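Local atomic coordinates of AGR_C_1268p (Agrobacterium tumefaciens str. C58, PDB entry 2GHS), a protein that probably acts as a metal-dependent gluconolactonase of the SMP-30/regucalcin family, opening sugar lactones with the help of one bound divalent cation. Residues Phe66-Arg71 with Gly133-Asp138; Glu126-Leu131 with Ile149-Arg154; Glu52-Asp57 with Leu287-Arg292; Leu73-Leu78 with Thr84-Pro89; Leu88-Ser93 with Gly110-Asp115. One frame throughout, in Å; residues are numbered along the deposited sequence.

Interaction 1. Residues Phe66-Arg71 with Gly133-Asp138. With K (potassium ion), chain B; EDO (1,2-ethanediol), chain D.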
# COMPACT_ATOMS: atom_id res chain seq x y z
N PHE A 66 1.47 5.52 6.80
CA PHE A 66 2.51 6.50 6.78
C PHE A 66 2.09 7.82 6.16
O PHE A 66 1.21 7.88 5.32
CB PHE A 66 3.73 5.97 5.99
CG PHE A 66 4.35 4.75 6.57
CD1 PHE A 66 3.89 3.48 6.20
CD2 PHE A 66 5.41 4.86 7.43
CE1 PHE A 66 4.48 2.33 6.74
CE2 PHE A 66 5.99 3.74 7.99
CZ PHE A 66 5.52 2.47 7.65
N ASN A 67 2.77 8.87 6.58
CA ASN A 67 2.81 10.17 5.87
C ASN A 67 4.21 10.27 5.30
O ASN A 67 5.12 10.70 5.98
CB ASN A 67 2.49 11.30 6.81
CG ASN A 67 2.22 12.62 6.08
OD1 ASN A 67 2.17 12.66 4.87
ND2 ASN A 67 2.04 13.69 6.85
N ILE A 68 4.38 9.77 4.07
CA ILE A 68 5.72 9.39 3.60
C ILE A 68 6.70 10.55 3.67
O ILE A 68 7.77 10.46 4.30
CB ILE A 68 5.72 8.82 2.14
CG1 ILE A 68 4.98 7.49 2.06
CG2 ILE A 68 7.19 8.63 1.65
CD1 ILE A 68 5.01 6.92 0.66
N LEU A 69 6.35 11.64 3.02
CA LEU A 69 7.26 12.77 2.83
C LEU A 69 7.54 13.52 4.13
O LEU A 69 8.54 14.17 4.23
CB LEU A 69 6.69 13.74 1.79
CG LEU A 69 6.36 13.11 0.42
CD1 LEU A 69 5.78 14.13 -0.55
CD2 LEU A 69 7.60 12.46 -0.18
N GLU A 70 6.67 13.38 5.14
CA GLU A 70 6.89 14.02 6.44
C GLU A 70 7.51 13.08 7.50
O GLU A 70 7.65 13.45 8.68
CB GLU A 70 5.58 14.59 6.99
CG GLU A 70 4.97 15.65 6.08
CD GLU A 70 5.55 17.05 6.27
OE1 GLU A 70 6.69 17.20 6.76
OE2 GLU A 70 4.82 18.01 5.94
N ARG A 71 7.83 11.86 7.11
CA ARG A 71 8.54 10.90 7.98
C ARG A 71 7.72 10.57 9.23
O ARG A 71 8.22 10.64 10.34
CB ARG A 71 9.94 11.40 8.35
CG ARG A 71 10.81 11.73 7.17
CD ARG A 71 12.28 12.04 7.58
NE ARG A 71 12.27 12.90 8.76
CZ ARG A 71 12.15 14.21 8.75
NH1 ARG A 71 12.23 14.87 7.63
NH2 ARG A 71 12.05 14.88 9.89
N GLY A 133 19.13 9.23 -4.22
CA GLY A 133 18.12 9.78 -5.09
C GLY A 133 16.83 9.00 -5.18
O GLY A 133 15.88 9.45 -5.85
N ASN A 134 16.77 7.81 -4.56
CA ASN A 134 15.61 6.97 -4.58
C ASN A 134 14.95 6.88 -3.20
O ASN A 134 15.63 7.06 -2.17
CB ASN A 134 15.97 5.52 -5.03
CG ASN A 134 16.01 5.34 -6.56
OD1 ASN A 134 16.25 6.29 -7.32
ND2 ASN A 134 15.74 4.11 -7.00
N ARG A 135 13.67 6.54 -3.18
CA ARG A 135 12.94 6.24 -1.93
C ARG A 135 12.14 4.95 -2.12
O ARG A 135 11.97 4.46 -3.26
CB ARG A 135 12.03 7.41 -1.53
CG ARG A 135 10.87 7.75 -2.49
CD ARG A 135 9.94 8.64 -1.74
NE ARG A 135 8.79 9.06 -2.50
CZ ARG A 135 7.64 8.40 -2.65
NH1 ARG A 135 7.45 7.19 -2.14
NH2 ARG A 135 6.66 8.97 -3.37
N SER A 136 11.69 4.38 -1.02
CA SER A 136 10.76 3.26 -1.09
C SER A 136 9.35 3.73 -1.35
O SER A 136 8.98 4.85 -1.03
CB SER A 136 10.79 2.35 0.16
OG SER A 136 10.47 3.08 1.34
N ASN A 137 8.52 2.84 -1.88
CA ASN A 137 7.13 3.17 -2.14
C ASN A 137 6.25 1.99 -1.65
O ASN A 137 6.42 1.49 -0.54
CB ASN A 137 6.93 3.57 -3.63
CG ASN A 137 5.62 4.35 -3.85
OD1 ASN A 137 5.36 5.29 -3.12
ND2 ASN A 137 4.79 3.95 -4.87
N ASP A 138 5.35 1.55 -2.49
CA ASP A 138 4.36 0.52 -2.19
C ASP A 138 5.03 -0.80 -1.79
O ASP A 138 6.02 -1.21 -2.37
CB ASP A 138 3.59 0.29 -3.47
CG ASP A 138 2.45 -0.69 -3.30
OD1 ASP A 138 1.66 -0.57 -2.31
OD2 ASP A 138 2.33 -1.57 -4.18
K K B . 17.44 5.24 -1.11
C1 EDO D . 3.64 7.66 -5.20
O1 EDO D . 4.10 7.70 -3.85
C2 EDO D . 2.24 7.03 -5.18
O2 EDO D . 2.28 5.68 -4.67
O HOH W 1 15.30 3.75 -2.17

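Interaction 2. Residues Glu126-Leu131 with Ile149-Arg154. With K (potassium ion), chain B.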
# COMPACT_ATOMS: atom_id res chain seq x y z
N GLU A 126 19.95 -3.64 4.30
CA GLU A 126 20.07 -2.49 3.39
C GLU A 126 19.02 -2.63 2.25
O GLU A 126 18.68 -3.74 1.84
CB GLU A 126 21.52 -2.31 2.89
CG GLU A 126 22.44 -1.83 4.04
CD GLU A 126 23.87 -1.45 3.67
OE1 GLU A 126 24.24 -1.55 2.49
OE2 GLU A 126 24.62 -1.03 4.61
N LEU A 127 18.50 -1.52 1.74
CA LEU A 127 17.60 -1.53 0.60
C LEU A 127 17.84 -0.22 -0.09
O LEU A 127 17.40 0.84 0.41
CB LEU A 127 16.13 -1.62 1.05
CG LEU A 127 15.05 -1.67 -0.04
CD1 LEU A 127 15.17 -2.95 -0.79
CD2 LEU A 127 13.68 -1.48 0.62
N GLU A 128 18.60 -0.27 -1.20
CA GLU A 128 19.01 0.95 -1.89
C GLU A 128 19.50 1.98 -0.90
O GLU A 128 19.27 3.20 -1.04
CB GLU A 128 17.83 1.48 -2.72
CG GLU A 128 17.46 0.54 -3.86
CD GLU A 128 16.50 1.16 -4.87
OE1 GLU A 128 16.06 2.32 -4.70
OE2 GLU A 128 16.18 0.46 -5.85
N SER A 129 20.28 1.50 0.07
CA SER A 129 20.79 2.34 1.14
C SER A 129 21.92 3.24 0.67
O SER A 129 22.34 4.15 1.38
CB SER A 129 21.24 1.49 2.31
OG SER A 129 20.16 0.78 2.92
N ASP A 130 22.49 2.94 -0.51
CA ASP A 130 23.50 3.76 -1.16
C ASP A 130 22.99 4.55 -2.35
O ASP A 130 23.82 5.09 -3.14
CB ASP A 130 24.62 2.84 -1.61
CG ASP A 130 24.14 1.74 -2.58
OD1 ASP A 130 22.90 1.49 -2.75
OD2 ASP A 130 25.05 1.11 -3.19
N LEU A 131 21.67 4.68 -2.49
CA LEU A 131 21.06 5.42 -3.59
C LEU A 131 20.23 6.58 -3.05
O LEU A 131 18.99 6.47 -2.95
CB LEU A 131 20.17 4.51 -4.42
CG LEU A 131 20.81 3.38 -5.19
CD1 LEU A 131 19.73 2.73 -6.05
CD2 LEU A 131 21.95 3.89 -6.06
N ILE A 149 8.61 -5.23 -1.99
CA ILE A 149 8.72 -3.82 -1.78
C ILE A 149 9.26 -3.11 -3.02
O ILE A 149 10.25 -3.55 -3.61
CB ILE A 149 9.60 -3.54 -0.52
CG1 ILE A 149 9.74 -2.03 -0.25
CG2 ILE A 149 10.97 -4.15 -0.65
CD1 ILE A 149 8.46 -1.38 0.18
N GLY A 150 8.58 -2.03 -3.39
CA GLY A 150 8.95 -1.16 -4.48
C GLY A 150 9.81 0.01 -4.08
O GLY A 150 9.69 0.57 -2.96
N THR A 151 10.67 0.43 -5.00
CA THR A 151 11.44 1.66 -4.82
C THR A 151 11.26 2.53 -6.07
O THR A 151 10.78 2.05 -7.12
CB THR A 151 12.92 1.40 -4.65
OG1 THR A 151 13.41 0.80 -5.85
CG2 THR A 151 13.19 0.54 -3.42
N MSE A 152 11.68 3.79 -6.01
CA MSE A 152 11.46 4.73 -7.12
C MSE A 152 12.42 5.89 -6.99
O MSE A 152 12.90 6.20 -5.90
CB MSE A 152 10.00 5.26 -7.11
CG MSE A 152 9.64 5.98 -5.85
SE MSE A 152 7.77 6.51 -5.96
CE MSE A 152 7.92 7.97 -7.20
N GLY A 153 12.73 6.55 -8.10
CA GLY A 153 13.42 7.84 -7.99
C GLY A 153 12.51 8.79 -7.24
O GLY A 153 11.29 8.73 -7.38
N ARG A 154 13.09 9.69 -6.43
CA ARG A 154 12.26 10.60 -5.65
C ARG A 154 11.41 11.53 -6.55
O ARG A 154 10.38 12.00 -6.10
CB ARG A 154 13.13 11.43 -4.71
CG ARG A 154 13.73 10.61 -3.59
CD ARG A 154 14.73 11.39 -2.77
NE ARG A 154 15.41 10.55 -1.78
CZ ARG A 154 14.87 10.21 -0.61
NH1 ARG A 154 13.68 10.64 -0.24
NH2 ARG A 154 15.53 9.47 0.23
K K B . 17.44 5.24 -1.11
O HOH W 1 15.30 3.75 -2.17

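Interaction 3. Residues Glu52-Asp57 with Leu287-Arg292. With EDO (1,2-ethanediol), chain D.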
# COMPACT_ATOMS: atom_id res chain seq x y z
N GLU A 52 0.00 6.85 2.87
CA GLU A 52 0.33 5.61 2.14
C GLU A 52 0.60 4.42 3.03
O GLU A 52 0.76 4.55 4.26
CB GLU A 52 1.58 5.82 1.25
CG GLU A 52 1.35 6.07 -0.26
CD GLU A 52 0.79 4.85 -1.06
OE1 GLU A 52 0.45 3.80 -0.42
OE2 GLU A 52 0.68 4.99 -2.33
N GLY A 53 0.64 3.23 2.42
CA GLY A 53 1.04 2.05 3.15
C GLY A 53 0.19 1.59 4.33
O GLY A 53 0.75 1.06 5.30
N PRO A 54 -1.14 1.76 4.27
CA PRO A 54 -1.93 1.37 5.44
C PRO A 54 -1.96 -0.12 5.68
O PRO A 54 -1.91 -0.90 4.70
CB PRO A 54 -3.37 1.80 5.07
CG PRO A 54 -3.37 1.83 3.61
CD PRO A 54 -1.98 2.26 3.19
N THR A 55 -2.05 -0.53 6.94
CA THR A 55 -2.20 -1.95 7.27
C THR A 55 -2.87 -2.06 8.64
O THR A 55 -3.03 -1.04 9.33
CB THR A 55 -0.80 -2.68 7.20
OG1 THR A 55 -0.97 -4.09 7.36
CG2 THR A 55 0.14 -2.17 8.25
N PHE A 56 -3.35 -3.24 8.99
CA PHE A 56 -4.13 -3.40 10.20
C PHE A 56 -3.51 -4.53 11.02
O PHE A 56 -3.12 -5.58 10.47
CB PHE A 56 -5.57 -3.80 9.87
CG PHE A 56 -6.50 -3.84 11.07
CD1 PHE A 56 -6.84 -2.70 11.77
CD2 PHE A 56 -7.07 -5.03 11.42
CE1 PHE A 56 -7.70 -2.79 12.85
CE2 PHE A 56 -7.95 -5.10 12.47
CZ PHE A 56 -8.25 -3.98 13.17
N ASP A 57 -3.40 -4.29 12.32
CA ASP A 57 -3.02 -5.31 13.33
C ASP A 57 -4.25 -5.80 14.09
O ASP A 57 -4.73 -5.11 14.99
CB ASP A 57 -1.98 -4.71 14.31
CG ASP A 57 -1.42 -5.73 15.31
OD1 ASP A 57 -2.01 -6.83 15.47
OD2 ASP A 57 -0.37 -5.43 15.94
N LEU A 287 -10.47 0.52 4.66
CA LEU A 287 -9.82 1.84 4.88
C LEU A 287 -9.16 2.32 3.59
O LEU A 287 -8.64 1.48 2.84
CB LEU A 287 -8.79 1.69 6.03
CG LEU A 287 -7.90 2.88 6.42
CD1 LEU A 287 -7.42 2.68 7.83
CD2 LEU A 287 -6.69 3.01 5.50
N VAL A 288 -9.16 3.64 3.34
CA VAL A 288 -8.59 4.22 2.12
C VAL A 288 -7.85 5.49 2.50
O VAL A 288 -8.44 6.38 3.12
CB VAL A 288 -9.70 4.58 1.10
CG1 VAL A 288 -9.10 5.09 -0.15
CG2 VAL A 288 -10.62 3.37 0.85
N THR A 289 -6.55 5.54 2.23
CA THR A 289 -5.73 6.72 2.39
C THR A 289 -5.77 7.60 1.15
O THR A 289 -6.08 7.16 0.02
CB THR A 289 -4.26 6.39 2.70
OG1 THR A 289 -3.77 5.41 1.78
CG2 THR A 289 -4.15 5.80 4.10
N SER A 290 -5.39 8.84 1.37
CA SER A 290 -5.30 9.82 0.29
C SER A 290 -4.18 10.85 0.54
O SER A 290 -3.47 10.79 1.54
CB SER A 290 -6.65 10.53 0.05
OG SER A 290 -6.99 11.39 1.13
N ALA A 291 -3.99 11.73 -0.42
CA ALA A 291 -2.85 12.66 -0.41
C ALA A 291 -3.27 14.09 -0.76
O ALA A 291 -4.24 14.31 -1.49
CB ALA A 291 -1.75 12.19 -1.40
N ARG A 292 -2.49 15.06 -0.24
CA ARG A 292 -2.55 16.46 -0.66
C ARG A 292 -1.38 16.86 -1.56
O ARG A 292 -1.32 17.99 -2.04
CB ARG A 292 -2.53 17.38 0.57
CG ARG A 292 -3.83 17.46 1.25
CD ARG A 292 -3.90 18.54 2.33
NE ARG A 292 -5.29 18.59 2.74
CZ ARG A 292 -5.84 19.49 3.55
NH1 ARG A 292 -5.13 20.47 4.08
NH2 ARG A 292 -7.14 19.38 3.82
C1 EDO D . 3.64 7.66 -5.20
O1 EDO D . 4.10 7.70 -3.85
C2 EDO D . 2.24 7.03 -5.18
O2 EDO D . 2.28 5.68 -4.67

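Interaction 4. Residues Leu73-Leu78 with Thr84-Pro89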
# COMPACT_ATOMS: atom_id res chain seq x y z
N LEU A 73 4.80 7.86 11.10
CA LEU A 73 4.08 6.60 11.18
C LEU A 73 2.86 6.89 12.07
O LEU A 73 3.02 7.24 13.26
CB LEU A 73 4.94 5.52 11.85
CG LEU A 73 4.30 4.17 12.20
CD1 LEU A 73 3.72 3.48 11.00
CD2 LEU A 73 5.32 3.29 12.85
N HIS A 74 1.67 6.73 11.49
CA HIS A 74 0.40 7.03 12.12
C HIS A 74 -0.23 5.75 12.64
O HIS A 74 -0.16 4.72 11.99
CB HIS A 74 -0.52 7.70 11.08
CG HIS A 74 -0.08 9.08 10.77
ND1 HIS A 74 -0.72 10.18 11.31
CD2 HIS A 74 0.99 9.56 10.09
CE1 HIS A 74 -0.08 11.27 10.92
NE2 HIS A 74 0.97 10.93 10.20
N GLU A 75 -0.82 5.87 13.83
CA GLU A 75 -1.40 4.74 14.56
C GLU A 75 -2.80 5.18 15.01
O GLU A 75 -2.95 6.23 15.61
CB GLU A 75 -0.54 4.45 15.79
CG GLU A 75 -1.03 3.31 16.63
CD GLU A 75 -0.21 3.07 17.90
OE1 GLU A 75 0.75 3.82 18.19
OE2 GLU A 75 -0.55 2.09 18.62
N LEU A 76 -3.81 4.35 14.68
CA LEU A 76 -5.18 4.62 15.04
C LEU A 76 -5.79 3.38 15.65
O LEU A 76 -6.00 2.38 14.97
CB LEU A 76 -6.01 5.01 13.80
CG LEU A 76 -7.50 5.29 14.06
CD1 LEU A 76 -7.68 6.46 15.01
CD2 LEU A 76 -8.27 5.52 12.77
N HIS A 77 -6.15 3.48 16.92
CA HIS A 77 -6.88 2.40 17.59
C HIS A 77 -8.36 2.54 17.20
O HIS A 77 -9.01 3.50 17.58
CB HIS A 77 -6.73 2.48 19.12
CG HIS A 77 -7.41 1.36 19.85
ND1 HIS A 77 -8.62 1.52 20.49
CD2 HIS A 77 -7.09 0.05 19.94
CE1 HIS A 77 -8.99 0.35 20.99
NE2 HIS A 77 -8.08 -0.55 20.67
N LEU A 78 -8.88 1.57 16.48
CA LEU A 78 -10.17 1.78 15.80
C LEU A 78 -11.34 2.01 16.70
O LEU A 78 -12.18 2.91 16.46
CB LEU A 78 -10.48 0.61 14.89
CG LEU A 78 -9.65 0.47 13.64
CD1 LEU A 78 -10.31 -0.60 12.80
CD2 LEU A 78 -9.56 1.79 12.90
N THR A 84 -2.16 8.30 17.43
CA THR A 84 -0.79 8.60 17.83
C THR A 84 0.05 8.80 16.60
O THR A 84 -0.14 8.10 15.61
CB THR A 84 -0.22 7.47 18.69
OG1 THR A 84 -1.13 7.19 19.76
CG2 THR A 84 1.17 7.82 19.30
N VAL A 85 0.94 9.78 16.63
CA VAL A 85 1.83 10.00 15.48
C VAL A 85 3.28 9.83 15.92
O VAL A 85 3.71 10.42 16.91
CB VAL A 85 1.68 11.40 14.88
CG1 VAL A 85 2.55 11.49 13.65
CG2 VAL A 85 0.21 11.73 14.58
N HIS A 86 4.01 9.00 15.20
CA HIS A 86 5.38 8.63 15.58
C HIS A 86 6.32 9.22 14.53
O HIS A 86 6.14 8.98 13.36
CB HIS A 86 5.56 7.12 15.63
CG HIS A 86 4.57 6.43 16.52
ND1 HIS A 86 4.75 6.31 17.88
CD2 HIS A 86 3.38 5.83 16.24
CE1 HIS A 86 3.73 5.66 18.40
NE2 HIS A 86 2.88 5.35 17.43
N ALA A 87 7.29 9.98 14.98
CA ALA A 87 8.28 10.61 14.13
C ALA A 87 9.40 9.63 13.77
O ALA A 87 9.99 9.00 14.64
CB ALA A 87 8.87 11.78 14.86
N LEU A 88 9.73 9.58 12.49
CA LEU A 88 10.78 8.69 12.01
C LEU A 88 11.98 9.47 11.48
O LEU A 88 11.83 10.60 10.98
CB LEU A 88 10.20 7.89 10.84
CG LEU A 88 8.93 7.09 11.07
CD1 LEU A 88 8.45 6.47 9.77
CD2 LEU A 88 9.16 6.00 12.12
N PRO A 89 13.18 8.86 11.54
CA PRO A 89 14.36 9.49 10.99
C PRO A 89 14.53 9.18 9.48
O PRO A 89 15.61 9.39 8.96
CB PRO A 89 15.50 8.78 11.75
CG PRO A 89 14.96 7.40 11.99
CD PRO A 89 13.45 7.52 12.08
O HOH W 2 -3.00 5.36 18.89

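Interaction 5. Residues Leu88-Ser93 with Gly110-Asp115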
# COMPACT_ATOMS: atom_id res chain seq x y z
N LEU A 88 9.73 9.58 12.49
CA LEU A 88 10.78 8.69 12.01
C LEU A 88 11.98 9.47 11.48
O LEU A 88 11.83 10.60 10.98
CB LEU A 88 10.20 7.89 10.84
CG LEU A 88 8.93 7.09 11.07
CD1 LEU A 88 8.45 6.47 9.77
CD2 LEU A 88 9.16 6.00 12.12
N PRO A 89 13.18 8.86 11.54
CA PRO A 89 14.36 9.49 10.99
C PRO A 89 14.53 9.18 9.48
O PRO A 89 15.61 9.39 8.96
CB PRO A 89 15.50 8.78 11.75
CG PRO A 89 14.96 7.40 11.99
CD PRO A 89 13.45 7.52 12.08
N PHE A 90 13.50 8.63 8.82
CA PHE A 90 13.54 8.26 7.44
C PHE A 90 12.12 8.31 6.89
O PHE A 90 11.15 8.50 7.66
CB PHE A 90 14.23 6.89 7.23
CG PHE A 90 13.75 5.79 8.14
CD1 PHE A 90 12.42 5.48 8.24
CD2 PHE A 90 14.65 5.09 8.93
CE1 PHE A 90 11.96 4.44 9.09
CE2 PHE A 90 14.22 4.09 9.75
CZ PHE A 90 12.87 3.77 9.86
N MSE A 91 12.00 8.13 5.57
CA MSE A 91 10.70 8.11 4.93
C MSE A 91 10.22 6.68 4.89
O MSE A 91 10.56 5.92 3.99
CB MSE A 91 10.73 8.74 3.52
CG MSE A 91 11.05 10.20 3.55
SE MSE A 91 10.88 10.90 1.71
CE MSE A 91 11.29 12.66 2.00
N GLY A 92 9.45 6.29 5.89
CA GLY A 92 8.87 4.94 5.86
C GLY A 92 7.75 4.90 4.85
O GLY A 92 6.99 5.85 4.74
N SER A 93 7.60 3.75 4.16
CA SER A 93 6.47 3.54 3.26
C SER A 93 5.71 2.24 3.37
O SER A 93 4.63 2.13 2.76
CB SER A 93 6.91 3.70 1.83
OG SER A 93 7.82 2.65 1.50
N GLY A 110 16.56 1.89 3.96
CA GLY A 110 16.72 0.51 4.28
C GLY A 110 15.52 -0.05 5.01
O GLY A 110 14.50 0.64 5.20
N LEU A 111 15.63 -1.31 5.39
CA LEU A 111 14.63 -2.04 6.14
C LEU A 111 15.05 -2.10 7.62
O LEU A 111 16.18 -2.48 7.93
CB LEU A 111 14.56 -3.44 5.61
CG LEU A 111 14.07 -3.54 4.18
CD1 LEU A 111 14.71 -4.71 3.47
CD2 LEU A 111 12.57 -3.69 4.19
N PHE A 112 14.15 -1.68 8.50
CA PHE A 112 14.43 -1.52 9.94
C PHE A 112 13.42 -2.30 10.76
O PHE A 112 12.22 -2.39 10.39
CB PHE A 112 14.32 -0.05 10.33
CG PHE A 112 15.47 0.78 9.86
CD1 PHE A 112 15.54 1.16 8.53
CD2 PHE A 112 16.51 1.13 10.71
CE1 PHE A 112 16.61 1.92 8.07
CE2 PHE A 112 17.59 1.89 10.25
CZ PHE A 112 17.64 2.26 8.92
N LEU A 113 13.90 -2.89 11.84
CA LEU A 113 13.03 -3.47 12.88
C LEU A 113 12.59 -2.34 13.82
O LEU A 113 13.39 -1.47 14.15
CB LEU A 113 13.78 -4.52 13.67
CG LEU A 113 14.34 -5.72 12.90
CD1 LEU A 113 14.84 -6.81 13.90
CD2 LEU A 113 13.33 -6.31 11.93
N ARG A 114 11.34 -2.38 14.25
CA ARG A 114 10.81 -1.40 15.17
C ARG A 114 10.26 -2.16 16.36
O ARG A 114 9.42 -3.06 16.20
CB ARG A 114 9.66 -0.61 14.54
CG ARG A 114 9.05 0.41 15.51
CD ARG A 114 8.12 1.37 14.77
NE ARG A 114 7.59 2.32 15.71
CZ ARG A 114 6.54 2.12 16.51
NH1 ARG A 114 5.77 1.05 16.43
NH2 ARG A 114 6.22 3.06 17.36
N ASP A 115 10.76 -1.82 17.55
CA ASP A 115 10.22 -2.36 18.80
C ASP A 115 8.96 -1.58 19.13
O ASP A 115 9.00 -0.36 19.25
CB ASP A 115 11.24 -2.21 19.89
CG ASP A 115 10.80 -2.87 21.18
OD1 ASP A 115 9.94 -2.30 21.87
OD2 ASP A 115 11.33 -3.96 21.49

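Interaction 1. Residues Phe66-Arg71 with Gly133-Asp138
I68 and R135 meet with their side chains crossing at about a right angle. The methyl CG2 of I68 sits over one face of the R135 guanidinium, and I68 CD1 comes within 3.7 Å of R135 NH1, so a branched aliphatic residue gives this flat cation an apolar bed. L69 approaches the guanidinium obliquely and more loosely, L69 CD2 lying 4.3 Å from R135 NE. R135 sends CG between its own backbone N and carbonyl carbon (chi1 64°) and then runs extended to NE, which carries the guanidinium up alongside N137. There R135 NH1 gives hydrogen bonds to N137 OD1 (3.0 Å, bent at 153°) and to S136 O (3.0 Å), fixing how the head group is turned. In this six-bladed beta-propeller R135 and N137, both predicted to bind substrate, probably line the central pocket. A 1,2-ethanediol molecule, probably from the crystallisation liquor, occupies the place: R135 NH2 donates to its O1 almost straight (2.9 Å, 175°), in the guanidinium plane. The same O1 donates to N137 OD1 at 2.8 Å, so this amide oxygen receives two bonds, while N137 ND2 reaches the diol O2 at 3.1 Å. Asparagine suits the place because its amide offers an acceptor and a donor side by side. One residue before R135, N134 O ligates the potassium ion at 2.8 Å.

Interaction 2. Residues Glu126-Leu131 with Ile149-Arg154
T151 OG1 donates to E128 OE2 (2.8 Å) from above the carboxylate, 46° out of its plane. Glutamate suits the place, since its extended chain reaches the strand and its two oxygens serve separate partners. Y164 OH hydrogen-bonds to the same oxygen, E128 OE2, so two hydroxyls steady this end of the carboxylate. At the other end a water donates to E128 OE1 at 3.0 Å and itself binds the potassium ion. The turn in which E128 lies is a type I beta turn from E128 to L131, here bent round the metal on the loop between propeller strands 121-125 and 134-141. Its first and last carbonyls both ligate: E128 O at 2.8 Å from the potassium ion and L131 O at 2.7 Å. D108 and N134 supply the remaining protein oxygens. Beside this polar cluster L127 closes the contact with plain hydrocarbon, its CD2 resting 4.0 Å from I149 CG2. L127 CG stands anti to the backbone N (chi1 -179°), which extends the leucine toward strand 147-153.

Interaction 3. Residues Glu52-Asp57 with Leu287-Arg292
P54 packs its ring against L287 and T289, and these three residues carry most of the contact. From L287 comes one methyl branch: CD2 lies 3.6 Å from P54 CB, the two side chains passing at a slant. T289 presents both its branches to the same ring, OG1 approaching P54 CD at 3.9 Å and CG2 approaching P54 CG at 4.1 Å. With OG1 set between the backbone N and the carbonyl carbon (chi1 49°), the threonine can lay its methyl on the proline while its hydroxyl is hydrogen-bonded to T274 OG1 and C275 O. A rigid ring suits P54, for it packs compactly and brings no N-H that would need a partner. The strands 52-57 and 287-290 run nearly antiparallel, at 162°, but their axes stay 7.7 Å apart; no hydrogen bond joins them, and side chains do most of the work. E52 meets T289 OG1 with its backbone, while its side chain turns away and bends at chi2 (-68°). E52 OE1 takes the N-H of G53 on its anti lone pair at 2.9 Å, and E52 OE2 receives the O2 hydroxyl of the bound ethanediol at 2.9 Å. Thus the packing of two neighbouring propeller blades stands directly beside the central pocket, where E52 is predicted to bind the divalent cation close to N182 and D233.

Interaction 4. Residues Leu73-Leu78 with Thr84-Pro89
In the beta hairpin of strands 72-77 and 82-87, L73 pairs with H86 and E75 with T84 as antiparallel hydrogen-bonded pairs, with H74 and V85 the non-hydrogen-bonded pair between them. The backbone ladder is short and regular: L73 N to H86 O measures 2.9 Å and T84 N to E75 O also 2.9 Å. On the face bearing E75 and H86 a side-chain bond crosses diagonally, H86 NE2 donating to E75 OE1 at 2.7 Å and 162°. The carboxylate oxygen lies in the ring plane, and the two flat groups are only 28° from coplanar. E75 suits the position because, with CG anti to its backbone N (chi1 -180°) and the rest extended, it just spans to the imidazole. This hairpin forms the outer half of a four-stranded propeller blade, strand 82-87 being its edge. On the other face V85 CG1 sits over the H74 ring, 4.0 Å from its centroid, a CH-pi contact that a branched aliphatic residue makes well. H74 is further held by a stack with W65 and by E72, whose OE1 bonds to H74 NE2. Past the ladder, L88 CD1 packs on L73 CB at 4.2 Å.

Interaction 5. Residues Leu88-Ser93 with Gly110-Asp115
The hydroxyl of S93, which ends the segment whose F90 packs on F112, is gripped by two groups of strand 134-141: S93 OG is hydrogen-bonded to both S136 OG and N137 O. Serine is apt here, being small enough for a buried place and able to serve both partners with one oxygen. The contact itself is aromatic. F90 CE2 stands over the centre of the F112 ring, 3.4 Å above its plane, with F112 CD1 as its nearest atom, also at 3.4 Å. The rings meet obliquely, their centroids 4.6 Å apart and their planes inclined at 38°, each side chain running past the other from the opposing side. F90 reaches F112 by placing CG between its backbone N and carbonyl carbon (chi1 48°), while P89 CD lies over the centre of one face of the F90 ring. Large side chains suit this contact: F90 lies in the loop before strand 92-99, strand 102-107 runs between that strand and strand 110-115, and the rings have to meet across it. F90 also touches I105 and S107 of the intervening strand and L121 of strand 121-125, on which F112 meets L123, so the pair lies across a four-stranded propeller blade near the loop carrying D108 and D109.

Overall arrangement
Following the chain from the N terminus, interaction 3 opens first, at E52, and closes last, near R292, so its long loop encloses the other four and packs the blade of strands 51-57 to 82-87 against the one holding strand 285-290. Interaction 1 opens next, at F66, and closes at G133-D138; within its loop lie interaction 4, a local hairpin, and interaction 5, which starts on the L88-P89 stretch where interaction 4 ends and ties the next blade across itself. Interaction 2 opens at E126, before interaction 1 has closed, and ends beyond it, so the two cross; both share the potassium ion. Interactions 1 and 3 share the bound ethanediol in the central pocket.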